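Local coordinates for CheC domain protein (Shewanella loihica PV-4, PDB 3IIC) that probably acts in bacterial chemotaxis as a CheX-type phosphatase that removes the phosphate from the response regulator CheY, at residues 32-36 with 134-138; 65-69 with 142-147; 36-40 with 126-130. All blocks are in the same frame, centred on the assembly; numbering follows the deposited sequence.

Contact 1 of 3, residues 32-36 with 134-138; sequences NLKKD and QKIIM
Asn32 and Ile137 exchange two backbone hydrogen bonds, Asn32 N to Ile137 O at 2.8 Å and Ile137 N to Asn32 O at 2.8 Å, the first nearly straight with 165° at the hydrogen. This is a single antiparallel hydrogen-bonded pair, after which the loop leaves the strand.

The turn away is held by the Asn32 side chain. With CG anti to the backbone N (chi1 -169°), OD1 reaches forward along its own chain and accepts from two amides, Lys34 N at 2.9 Å and Lys35 N at 2.8 Å. The first defines an Asx turn, the second the wider Asx motif. The fold here is the antiparallel sheet of the CheX family: the loop after strand 27-28 runs on along one edge of strand 134-141, whose other edge pairs with strand 147-154.

Charge enters through Lys135, whose chain runs extended beyond CG and meets Asp36 at about a right angle. Its NZ makes a salt bridge to Asp36 OD2 at 2.9 Å, arriving from above the carboxylate, 54° out of the plane. The same ammonium donates to a water at 2.7 Å from NZ and to the carbonyl of His129; the water also accepts from Asp36 N. A methionine in place of Lys135 would probably leave the buried Asp36 carboxylate, which has Glu150 nearby, without its close countercharge, leaving the long Lys35 ion pair.

Apolar contact falls on two sites. Leu33 CD2 lies 3.8 Å from Ile136 CG1, the side chains side by side and pointing the same way, while Ile137 CD1 lies 3.9 Å from Asp36 CB.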
ATOM      1  N   ASN A  32      14.860 -10.998  -6.630  1.00 37.79           N
ATOM      2  CA  ASN A  32      15.766 -10.151  -5.872  1.00 38.17           C
ATOM      3  C   ASN A  32      15.352 -10.406  -4.414  1.00 38.19           C
ATOM      4  O   ASN A  32      14.174 -10.284  -4.053  1.00 38.13           O
ATOM      5  CB  ASN A  32      15.650  -8.681  -6.295  1.00 38.10           C
ATOM      6  CG  ASN A  32      16.754  -7.809  -5.712  1.00 37.52           C
ATOM      7  OD1 ASN A  32      16.965  -7.795  -4.520  1.00 35.32           O
ATOM      8  ND2 ASN A  32      17.442  -7.055  -6.561  1.00 39.13           N
ATOM      9  N   LEU A  33      16.326 -10.789  -3.609  1.00 38.50           N
ATOM     10  CA  LEU A  33      16.151 -11.104  -2.186  1.00 39.24           C
ATOM     11  C   LEU A  33      16.768 -10.040  -1.269  1.00 40.04           C
ATOM     12  O   LEU A  33      16.695 -10.187  -0.057  1.00 41.13           O
ATOM     13  CB  LEU A  33      16.806 -12.465  -1.886  1.00 39.01           C
ATOM     14  CG  LEU A  33      16.470 -13.653  -2.804  1.00 37.89           C
ATOM     15  CD1 LEU A  33      17.313 -14.880  -2.463  1.00 35.07           C
ATOM     16  CD2 LEU A  33      15.010 -13.966  -2.738  1.00 36.57           C
ATOM     17  N   LYS A  34      17.327  -8.965  -1.839  1.00 40.58           N
ATOM     18  CA  LYS A  34      18.063  -7.939  -1.104  1.00 40.53           C
ATOM     19  C   LYS A  34      17.557  -6.504  -1.186  1.00 41.22           C
ATOM     20  O   LYS A  34      17.712  -5.771  -0.219  1.00 40.80           O
ATOM     21  CB  LYS A  34      19.504  -7.929  -1.628  1.00 40.40           C
ATOM     22  CG  LYS A  34      20.302  -9.233  -1.406  1.00 40.00           C
ATOM     23  CD  LYS A  34      20.587  -9.574   0.065  1.00 39.29           C
ATOM     24  CE  LYS A  34      21.431  -8.513   0.745  1.00 39.89           C
ATOM     25  NZ  LYS A  34      21.928  -8.949   2.077  1.00 41.31           N
ATOM     26  N   LYS A  35      16.986  -6.098  -2.328  1.00 41.76           N
ATOM     27  CA  LYS A  35      16.661  -4.697  -2.588  1.00 42.12           C
ATOM     28  C   LYS A  35      15.388  -4.569  -3.409  1.00 42.00           C
ATOM     29  O   LYS A  35      15.223  -5.274  -4.410  1.00 41.23           O
ATOM     30  CB  LYS A  35      17.832  -4.032  -3.350  1.00 42.55           C
ATOM     31  CG  LYS A  35      17.720  -2.519  -3.624  1.00 44.87           C
ATOM     32  CD  LYS A  35      18.090  -1.659  -2.419  1.00 48.60           C
ATOM     33  CE  LYS A  35      17.497  -0.228  -2.488  1.00 49.96           C
ATOM     34  NZ  LYS A  35      16.042  -0.172  -2.071  1.00 50.53           N
ATOM     35  N   ASP A  36      14.501  -3.670  -2.949  1.00 41.52           N
ATOM     36  CA  ASP A  36      13.266  -3.329  -3.626  1.00 41.08           C
ATOM     37  C   ASP A  36      13.353  -1.852  -4.048  1.00 41.06           C
ATOM     38  O   ASP A  36      14.418  -1.244  -3.986  1.00 40.28           O
ATOM     39  CB  ASP A  36      12.037  -3.683  -2.769  1.00 41.11           C
ATOM     40  CG  ASP A  36      11.918  -2.861  -1.476  1.00 39.23           C
ATOM     41  OD1 ASP A  36      12.588  -1.834  -1.280  1.00 35.42           O
ATOM     42  OD2 ASP A  36      11.120  -3.270  -0.627  1.00 36.53           O
ATOM     43  N   GLN A 134      12.742 -10.331   5.918  1.00 39.99           N
ATOM     44  CA  GLN A 134      13.290 -10.818   4.661  1.00 39.51           C
ATOM     45  C   GLN A 134      12.310 -10.431   3.560  1.00 38.75           C
ATOM     46  O   GLN A 134      11.097 -10.459   3.767  1.00 37.49           O
ATOM     47  CB  GLN A 134      13.514 -12.326   4.713  1.00 39.49           C
ATOM     48  N   LYS A 135      12.853 -10.068   2.401  1.00 38.98           N
ATOM     49  CA  LYS A 135      12.084  -9.641   1.213  1.00 38.90           C
ATOM     50  C   LYS A 135      12.375 -10.533   0.029  1.00 38.12           C
ATOM     51  O   LYS A 135      13.479 -11.037  -0.109  1.00 38.07           O
ATOM     52  CB  LYS A 135      12.516  -8.248   0.765  1.00 39.41           C
ATOM     53  CG  LYS A 135      12.475  -7.182   1.804  1.00 41.25           C
ATOM     54  CD  LYS A 135      12.881  -5.852   1.194  1.00 42.42           C
ATOM     55  CE  LYS A 135      12.686  -4.733   2.189  1.00 42.53           C
ATOM     56  NZ  LYS A 135      13.018  -3.412   1.595  1.00 41.92           N
ATOM     57  N   ILE A 136      11.378 -10.713  -0.822  1.00 37.78           N
ATOM     58  CA  ILE A 136      11.537 -11.391  -2.108  1.00 37.72           C
ATOM     59  C   ILE A 136      10.726 -10.558  -3.114  1.00 37.88           C
ATOM     60  O   ILE A 136       9.598 -10.173  -2.812  1.00 37.27           O
ATOM     61  CB  ILE A 136      11.138 -12.915  -2.114  1.00 37.26           C
ATOM     62  CG1 ILE A 136      11.357 -13.522  -3.515  1.00 37.08           C
ATOM     63  CG2 ILE A 136       9.711 -13.121  -1.668  1.00 37.06           C
ATOM     64  CD1 ILE A 136      11.460 -15.063  -3.597  1.00 34.86           C
ATOM     65  N   ILE A 137      11.358 -10.192  -4.234  1.00 38.15           N
ATOM     66  CA  ILE A 137      10.697  -9.496  -5.345  1.00 38.19           C
ATOM     67  C   ILE A 137      10.929 -10.398  -6.550  1.00 38.23           C
ATOM     68  O   ILE A 137      12.083 -10.615  -6.946  1.00 37.11           O
ATOM     69  CB  ILE A 137      11.234  -8.066  -5.620  1.00 38.65           C
ATOM     70  CG1 ILE A 137      11.280  -7.238  -4.320  1.00 38.18           C
ATOM     71  CG2 ILE A 137      10.377  -7.405  -6.727  1.00 36.68           C
ATOM     72  CD1 ILE A 137      12.526  -7.454  -3.482  1.00 38.18           C
HETATM   73  N   MSE A 138       9.840 -10.974  -7.064  1.00 38.10           N
HETATM   74  CA  MSE A 138       9.893 -11.899  -8.175  1.00 38.61           C
HETATM   75  C   MSE A 138       9.182 -11.381  -9.431  1.00 38.46           C
HETATM   76  O   MSE A 138       8.005 -11.066  -9.353  1.00 37.96           O
HETATM   77  CB  MSE A 138       9.273 -13.236  -7.807  1.00 38.57           C
HETATM   78  CG  MSE A 138       9.312 -14.196  -9.007  1.00 40.32           C
HETATM   79 SE   MSE A 138       9.263 -16.025  -8.595  0.75 38.54          SE
HETATM   80  CE  MSE A 138      10.986 -16.165  -7.774  1.00 39.46           C
TER
HETATM   81  O   HOH W   1      15.127  -2.837  -0.038  1.00 47.80           O

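Contact 2 of 3, residues 65-69 with 142-147; sequences TLILE and SIYGTA
The Tyr144 ring has Glu69 over one face and Ile143 on the opposite one. Glu69 CG sits 3.4 Å from the ring centroid and only 9° off the normal, a CH-pi contact over the centre, whereas Ile143 CG1 lies toward the rim of the other face. Beyond CG the Glu69 carboxylate continues across the same face as the methylene, its plane 9° from that of the ring, with CD 3.6 Å from Tyr144 CE1. A bend at chi2 (61°) folds the acid back in this way, and its oxygens are held from outside the contact, OE2 by a salt bridge with Lys73 and OE1 by Asn72. Lys73 also makes a weak hydrogen bond with Tyr144 OH.

The setting is the hairpin connection between strands 134-141 and 147-154, a type I beta turn from Ser142 to Gly145, set against the first turns of helix 64-75. Ser142 OG bonds twice within the turn, accepting from Tyr144 N, an ST turn, and donating to Gly145 O at 3.0 Å, in the carbonyl plane on a lone pair.

Leu66 carries the apolar part of the contact. Its CD2 reaches the start of strand 147-154, 3.7 Å from Ala147 CB, and CD1 faces Ser142 OG at 3.8 Å; Leu26 packs on both Leu66 and Ala147. Gly145 lies so close to the helix that a side chain there would meet Thr65 OG1 and Leu66 CB, and at these backbone angles that side chain would also be driven onto the preceding carbonyl oxygen.

Across the contact the one hydrogen bond is short: Thr65 OG1 donates to Tyr144 O at 2.6 Å, tilted out of the carbonyl plane.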
ATOM      1  N   THR A  65       0.401  -2.662 -20.278  1.00 34.88           N
ATOM      2  CA  THR A  65       0.056  -3.577 -21.389  1.00 34.43           C
ATOM      3  C   THR A  65      -0.394  -4.961 -20.900  1.00 34.22           C
ATOM      4  O   THR A  65      -1.294  -5.550 -21.478  1.00 34.52           O
ATOM      5  CB  THR A  65       1.206  -3.745 -22.417  1.00 34.15           C
ATOM      6  OG1 THR A  65       2.384  -4.140 -21.715  1.00 36.13           O
ATOM      7  CG2 THR A  65       1.486  -2.448 -23.194  1.00 32.22           C
ATOM      8  N   LEU A  66       0.208  -5.447 -19.814  1.00 34.60           N
ATOM      9  CA  LEU A  66      -0.135  -6.748 -19.248  1.00 34.29           C
ATOM     10  C   LEU A  66      -1.523  -6.757 -18.609  1.00 34.10           C
ATOM     11  O   LEU A  66      -2.304  -7.653 -18.893  1.00 33.84           O
ATOM     12  CB  LEU A  66       0.926  -7.215 -18.228  1.00 34.17           C
ATOM     13  CG  LEU A  66       0.618  -8.534 -17.482  1.00 34.48           C
ATOM     14  CD1 LEU A  66       0.249  -9.700 -18.444  1.00 32.96           C
ATOM     15  CD2 LEU A  66       1.750  -8.909 -16.517  1.00 33.74           C
ATOM     16  N   ILE A  67      -1.813  -5.785 -17.743  1.00 34.39           N
ATOM     17  CA  ILE A  67      -3.106  -5.734 -17.054  1.00 34.35           C
ATOM     18  C   ILE A  67      -4.249  -5.450 -18.008  1.00 34.81           C
ATOM     19  O   ILE A  67      -5.334  -5.994 -17.815  1.00 35.16           O
ATOM     20  CB  ILE A  67      -3.120  -4.758 -15.827  1.00 35.06           C
ATOM     21  CG1 ILE A  67      -4.321  -5.045 -14.922  1.00 34.52           C
ATOM     22  CG2 ILE A  67      -3.024  -3.269 -16.269  1.00 34.33           C
ATOM     23  CD1 ILE A  67      -4.350  -6.482 -14.340  1.00 33.64           C
ATOM     24  N   LEU A  68      -4.010  -4.621 -19.035  1.00 34.86           N
ATOM     25  CA  LEU A  68      -5.035  -4.369 -20.069  1.00 35.06           C
ATOM     26  C   LEU A  68      -5.290  -5.625 -20.940  1.00 35.11           C
ATOM     27  O   LEU A  68      -6.407  -5.831 -21.367  1.00 34.85           O
ATOM     28  CB  LEU A  68      -4.734  -3.086 -20.898  1.00 34.70           C
ATOM     29  CG  LEU A  68      -4.639  -1.762 -20.089  1.00 33.39           C
ATOM     30  CD1 LEU A  68      -4.486  -0.501 -20.999  1.00 31.17           C
ATOM     31  CD2 LEU A  68      -5.849  -1.592 -19.175  1.00 32.64           C
ATOM     32  N   GLU A  69      -4.274  -6.458 -21.184  1.00 35.77           N
ATOM     33  CA  GLU A  69      -4.480  -7.730 -21.902  1.00 36.09           C
ATOM     34  C   GLU A  69      -5.265  -8.734 -21.038  1.00 36.40           C
ATOM     35  O   GLU A  69      -6.138  -9.463 -21.560  1.00 35.83           O
ATOM     36  CB  GLU A  69      -3.161  -8.360 -22.354  1.00 35.93           C
ATOM     37  CG  GLU A  69      -3.362  -9.675 -23.170  1.00 37.98           C
ATOM     38  CD  GLU A  69      -4.158  -9.507 -24.465  1.00 37.90           C
ATOM     39  OE1 GLU A  69      -4.252  -8.374 -24.980  1.00 38.96           O
ATOM     40  OE2 GLU A  69      -4.686 -10.525 -24.965  1.00 39.89           O
ATOM     41  N   SER A 142       5.771 -12.183 -19.785  1.00 40.65           N
ATOM     42  CA  SER A 142       5.003 -12.672 -20.925  1.00 40.51           C
ATOM     43  C   SER A 142       5.177 -11.747 -22.124  1.00 40.03           C
ATOM     44  O   SER A 142       5.700 -10.649 -22.007  1.00 39.86           O
ATOM     45  CB  SER A 142       3.500 -12.754 -20.607  1.00 40.42           C
ATOM     46  OG  SER A 142       2.933 -11.463 -20.462  1.00 41.22           O
ATOM     47  N   ILE A 143       4.649 -12.185 -23.259  1.00 39.71           N
ATOM     48  CA  ILE A 143       4.622 -11.376 -24.485  1.00 39.41           C
ATOM     49  C   ILE A 143       3.822 -10.037 -24.326  1.00 39.31           C
ATOM     50  O   ILE A 143       3.987  -9.119 -25.131  1.00 39.72           O
ATOM     51  CB  ILE A 143       4.133 -12.221 -25.723  1.00 39.50           C
ATOM     52  CG1 ILE A 143       2.655 -12.663 -25.584  1.00 38.54           C
ATOM     53  CG2 ILE A 143       5.062 -13.443 -25.942  1.00 38.16           C
ATOM     54  CD1 ILE A 143       2.146 -13.529 -26.737  1.00 37.35           C
ATOM     55  N   TYR A 144       2.978  -9.929 -23.291  1.00 38.93           N
ATOM     56  CA  TYR A 144       2.193  -8.713 -23.015  1.00 38.42           C
ATOM     57  C   TYR A 144       2.772  -7.804 -21.938  1.00 37.76           C
ATOM     58  O   TYR A 144       2.192  -6.768 -21.682  1.00 37.39           O
ATOM     59  CB  TYR A 144       0.767  -9.090 -22.638  1.00 38.65           C
ATOM     60  CG  TYR A 144       0.138 -10.001 -23.631  1.00 38.49           C
ATOM     61  CD1 TYR A 144      -0.306  -9.517 -24.866  1.00 37.85           C
ATOM     62  CD2 TYR A 144      -0.032 -11.361 -23.344  1.00 39.83           C
ATOM     63  CE1 TYR A 144      -0.907 -10.355 -25.792  1.00 38.17           C
ATOM     64  CE2 TYR A 144      -0.654 -12.220 -24.274  1.00 40.42           C
ATOM     65  CZ  TYR A 144      -1.075 -11.706 -25.494  1.00 39.61           C
ATOM     66  OH  TYR A 144      -1.652 -12.552 -26.411  1.00 41.95           O
ATOM     67  N   GLY A 145       3.897  -8.189 -21.331  1.00 37.80           N
ATOM     68  CA  GLY A 145       4.573  -7.418 -20.288  1.00 37.83           C
ATOM     69  C   GLY A 145       4.810  -8.226 -19.021  1.00 38.10           C
ATOM     70  O   GLY A 145       4.486  -9.410 -18.949  1.00 37.91           O
ATOM     71  N   THR A 146       5.300  -7.529 -17.994  1.00 38.75           N
ATOM     72  CA  THR A 146       5.799  -8.124 -16.747  1.00 38.48           C
ATOM     73  C   THR A 146       4.973  -7.764 -15.518  1.00 38.42           C
ATOM     74  O   THR A 146       4.487  -6.631 -15.397  1.00 38.60           O
ATOM     75  CB  THR A 146       7.273  -7.638 -16.536  1.00 38.64           C
ATOM     76  OG1 THR A 146       8.058  -7.977 -17.682  1.00 38.71           O
ATOM     77  CG2 THR A 146       7.924  -8.241 -15.278  1.00 37.97           C
ATOM     78  N   ALA A 147       4.770  -8.745 -14.633  1.00 38.31           N
ATOM     79  CA  ALA A 147       4.151  -8.512 -13.326  1.00 38.19           C
ATOM     80  C   ALA A 147       5.256  -8.762 -12.310  1.00 38.26           C
ATOM     81  O   ALA A 147       6.178  -9.532 -12.570  1.00 38.43           O
ATOM     82  CB  ALA A 147       2.944  -9.413 -13.061  1.00 37.79           C
TER

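Contact 3 of 3, residues 36-40 with 126-130; sequences DNLAK and TIAHK
His129 N donates to Asp36 OD2 at 2.9 Å, a straight bond (164° at the hydrogen) that comes from above the carboxylate plane. Strand 125-129 pairs antiparallel, through Thr126, Ala128 and His129, with a strand of the second subunit, so that sheet runs on across the interface, an arrangement consistent with the dimers of the CheX family. The loop 36-40 lies beside this strand.

OD2, buried here, thus has two donors, the amide of His129 as well as the ammonium of Lys135. A water donates to Asp36 OD1, its oxygen 2.6 Å from that atom, and in turn accepts weakly from the side chain of Lys130. That lysine is held mainly by the second subunit, in salt bridges with Asp88 and Glu84 of that chain. The His129 ring has its own partners, ND1 bonded with Ser57 OG and NE2 with Ser59 OG.

The backbone adds one weak bond, Asn37 N to Ile127 O at 2.9 Å, bent to 125° at the hydrogen. The Asn37 side chain swings CG anti to the backbone N (chi1 -153°) to reach the strand. OD1 there accepts from Thr126 OG1, which approaches from above the amide plane, while ND2 bonds with Glu84 of the second subunit; the amide is therefore occupied at both ends.

Apolar contact is slight. Ala128 CB lies 4.0 Å from Asn37 CB, and Thr126 CG2 rests beside Lys40 CG at 3.8 Å. The tightest approach between the segments is Thr126 OG1 to Asn37 OD1, 2.7 Å.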
ATOM      1  N   ASP A  36      14.501  -3.670  -2.949  1.00 41.52           N
ATOM      2  CA  ASP A  36      13.266  -3.329  -3.626  1.00 41.08           C
ATOM      3  C   ASP A  36      13.353  -1.852  -4.048  1.00 41.06           C
ATOM      4  O   ASP A  36      14.418  -1.244  -3.986  1.00 40.28           O
ATOM      5  CB  ASP A  36      12.037  -3.683  -2.769  1.00 41.11           C
ATOM      6  CG  ASP A  36      11.918  -2.861  -1.476  1.00 39.23           C
ATOM      7  OD1 ASP A  36      12.588  -1.834  -1.280  1.00 35.42           O
ATOM      8  OD2 ASP A  36      11.120  -3.270  -0.627  1.00 36.53           O
ATOM      9  N   ASN A  37      12.228  -1.293  -4.482  1.00 41.33           N
ATOM     10  CA  ASN A  37      12.134   0.077  -5.006  1.00 41.53           C
ATOM     11  C   ASN A  37      12.887   0.198  -6.344  1.00 41.24           C
ATOM     12  O   ASN A  37      13.371   1.268  -6.711  1.00 41.41           O
ATOM     13  CB  ASN A  37      12.596   1.127  -3.966  1.00 41.09           C
ATOM     14  CG  ASN A  37      11.936   2.477  -4.170  1.00 41.73           C
ATOM     15  OD1 ASN A  37      10.739   2.566  -4.452  1.00 39.60           O
ATOM     16  ND2 ASN A  37      12.706   3.536  -3.996  1.00 42.62           N
ATOM     17  N   LEU A  38      12.966  -0.923  -7.062  1.00 41.20           N
ATOM     18  CA  LEU A  38      13.660  -1.027  -8.348  1.00 41.29           C
ATOM     19  C   LEU A  38      12.677  -1.308  -9.489  1.00 40.59           C
ATOM     20  O   LEU A  38      12.724  -0.653 -10.507  1.00 40.86           O
ATOM     21  CB  LEU A  38      14.734  -2.123  -8.268  1.00 41.34           C
ATOM     22  CG  LEU A  38      15.849  -2.007  -7.220  1.00 39.68           C
ATOM     23  CD1 LEU A  38      16.755  -3.212  -7.342  1.00 40.05           C
ATOM     24  CD2 LEU A  38      16.648  -0.747  -7.390  1.00 38.28           C
ATOM     25  N   ALA A  39      11.776  -2.259  -9.307  1.00 40.33           N
ATOM     26  CA  ALA A  39      10.833  -2.639 -10.349  1.00 40.37           C
ATOM     27  C   ALA A  39       9.801  -1.523 -10.571  1.00 40.07           C
ATOM     28  O   ALA A  39       9.314  -0.932  -9.627  1.00 40.58           O
ATOM     29  CB  ALA A  39      10.145  -3.979 -10.000  1.00 40.33           C
ATOM     30  N   LYS A  40       9.525  -1.215 -11.828  1.00 39.33           N
ATOM     31  CA  LYS A  40       8.550  -0.218 -12.212  1.00 39.30           C
ATOM     32  C   LYS A  40       7.288  -0.863 -12.756  1.00 38.26           C
ATOM     33  O   LYS A  40       7.345  -1.900 -13.397  1.00 38.95           O
ATOM     34  CB  LYS A  40       9.146   0.773 -13.221  1.00 39.61           C
ATOM     35  CG  LYS A  40      10.185   1.676 -12.561  1.00 40.67           C
ATOM     36  CD  LYS A  40      10.869   2.622 -13.504  1.00 42.21           C
ATOM     37  CE  LYS A  40      11.771   3.568 -12.700  1.00 43.02           C
ATOM     38  NZ  LYS A  40      12.706   4.288 -13.571  1.00 43.92           N
ATOM     39  N   THR A 126       7.393   2.900  -8.221  1.00 36.05           N
ATOM     40  CA  THR A 126       8.187   1.884  -7.537  1.00 36.21           C
ATOM     41  C   THR A 126       7.622   1.705  -6.156  1.00 36.54           C
ATOM     42  O   THR A 126       6.907   2.590  -5.634  1.00 36.56           O
ATOM     43  CB  THR A 126       9.686   2.245  -7.451  1.00 36.46           C
ATOM     44  OG1 THR A 126       9.839   3.537  -6.851  1.00 35.32           O
ATOM     45  CG2 THR A 126      10.317   2.222  -8.849  1.00 35.82           C
ATOM     46  N   ILE A 127       7.968   0.567  -5.568  1.00 36.73           N
ATOM     47  CA  ILE A 127       7.440   0.100  -4.279  1.00 37.28           C
ATOM     48  C   ILE A 127       8.560  -0.326  -3.336  1.00 36.90           C
ATOM     49  O   ILE A 127       9.418  -1.105  -3.736  1.00 36.60           O
ATOM     50  CB  ILE A 127       6.478  -1.106  -4.505  1.00 37.87           C
ATOM     51  CG1 ILE A 127       5.285  -0.652  -5.371  1.00 39.37           C
ATOM     52  CG2 ILE A 127       5.998  -1.730  -3.156  1.00 36.82           C
ATOM     53  CD1 ILE A 127       4.263  -1.708  -5.632  1.00 41.94           C
ATOM     54  N   ALA A 128       8.533   0.222  -2.115  1.00 36.26           N
ATOM     55  CA  ALA A 128       9.475  -0.094  -1.045  1.00 36.67           C
ATOM     56  C   ALA A 128       8.679  -0.603   0.151  1.00 36.58           C
ATOM     57  O   ALA A 128       7.807   0.102   0.647  1.00 36.88           O
ATOM     58  CB  ALA A 128      10.287   1.126  -0.648  1.00 35.88           C
ATOM     59  N   HIS A 129       8.936  -1.842   0.576  1.00 36.58           N
ATOM     60  CA  HIS A 129       8.320  -2.400   1.794  1.00 35.70           C
ATOM     61  C   HIS A 129       9.318  -2.061   2.866  1.00 36.32           C
ATOM     62  O   HIS A 129      10.426  -2.546   2.824  1.00 36.92           O
ATOM     63  CB  HIS A 129       8.164  -3.903   1.685  1.00 35.72           C
ATOM     64  CG  HIS A 129       7.108  -4.333   0.737  1.00 34.58           C
ATOM     65  ND1 HIS A 129       6.154  -5.264   1.076  1.00 35.70           N
ATOM     66  CD2 HIS A 129       6.829  -3.945  -0.534  1.00 35.37           C
ATOM     67  CE1 HIS A 129       5.364  -5.473   0.029  1.00 38.91           C
ATOM     68  NE2 HIS A 129       5.754  -4.682  -0.961  1.00 34.69           N
ATOM     69  N   LYS A 130       8.940  -1.218   3.821  1.00 37.19           N
ATOM     70  CA  LYS A 130       9.852  -0.750   4.862  1.00 38.32           C
ATOM     71  C   LYS A 130       9.823  -1.665   6.112  1.00 38.94           C
ATOM     72  O   LYS A 130       9.044  -1.450   7.046  1.00 38.43           O
ATOM     73  CB  LYS A 130       9.554   0.725   5.195  1.00 38.05           C
ATOM     74  CG  LYS A 130       9.726   1.655   4.001  1.00 38.63           C
ATOM     75  CD  LYS A 130      11.162   1.667   3.429  1.00 38.71           C
ATOM     76  CE  LYS A 130      11.349   2.769   2.394  1.00 39.75           C
ATOM     77  NZ  LYS A 130      12.698   2.809   1.734  1.00 38.13           N
TER
HETATM   78  O   HOH W   2      12.775  -0.489   0.943  0.50 16.69           O

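From the N terminus, the loop after strand 27-28 opens contacts 1 and 3 in succession, sharing Asp36. Contact 3 closes on strand 125-129 and contact 1 a little later on strand 134-141, so contact 3 nests inside contact 1; their centres are 9 Å apart. Contact 2 starts later, on helix 64-75, and ends beyond both in the connection before strand 147-154, so it crosses the other two; its centre lies about 21 Å from that of contact 1. The first pair ties one loop across successive strands, toward the subunit interface, while contact 2 joins helix 64-75 to the connection between strands 134-141 and 147-154.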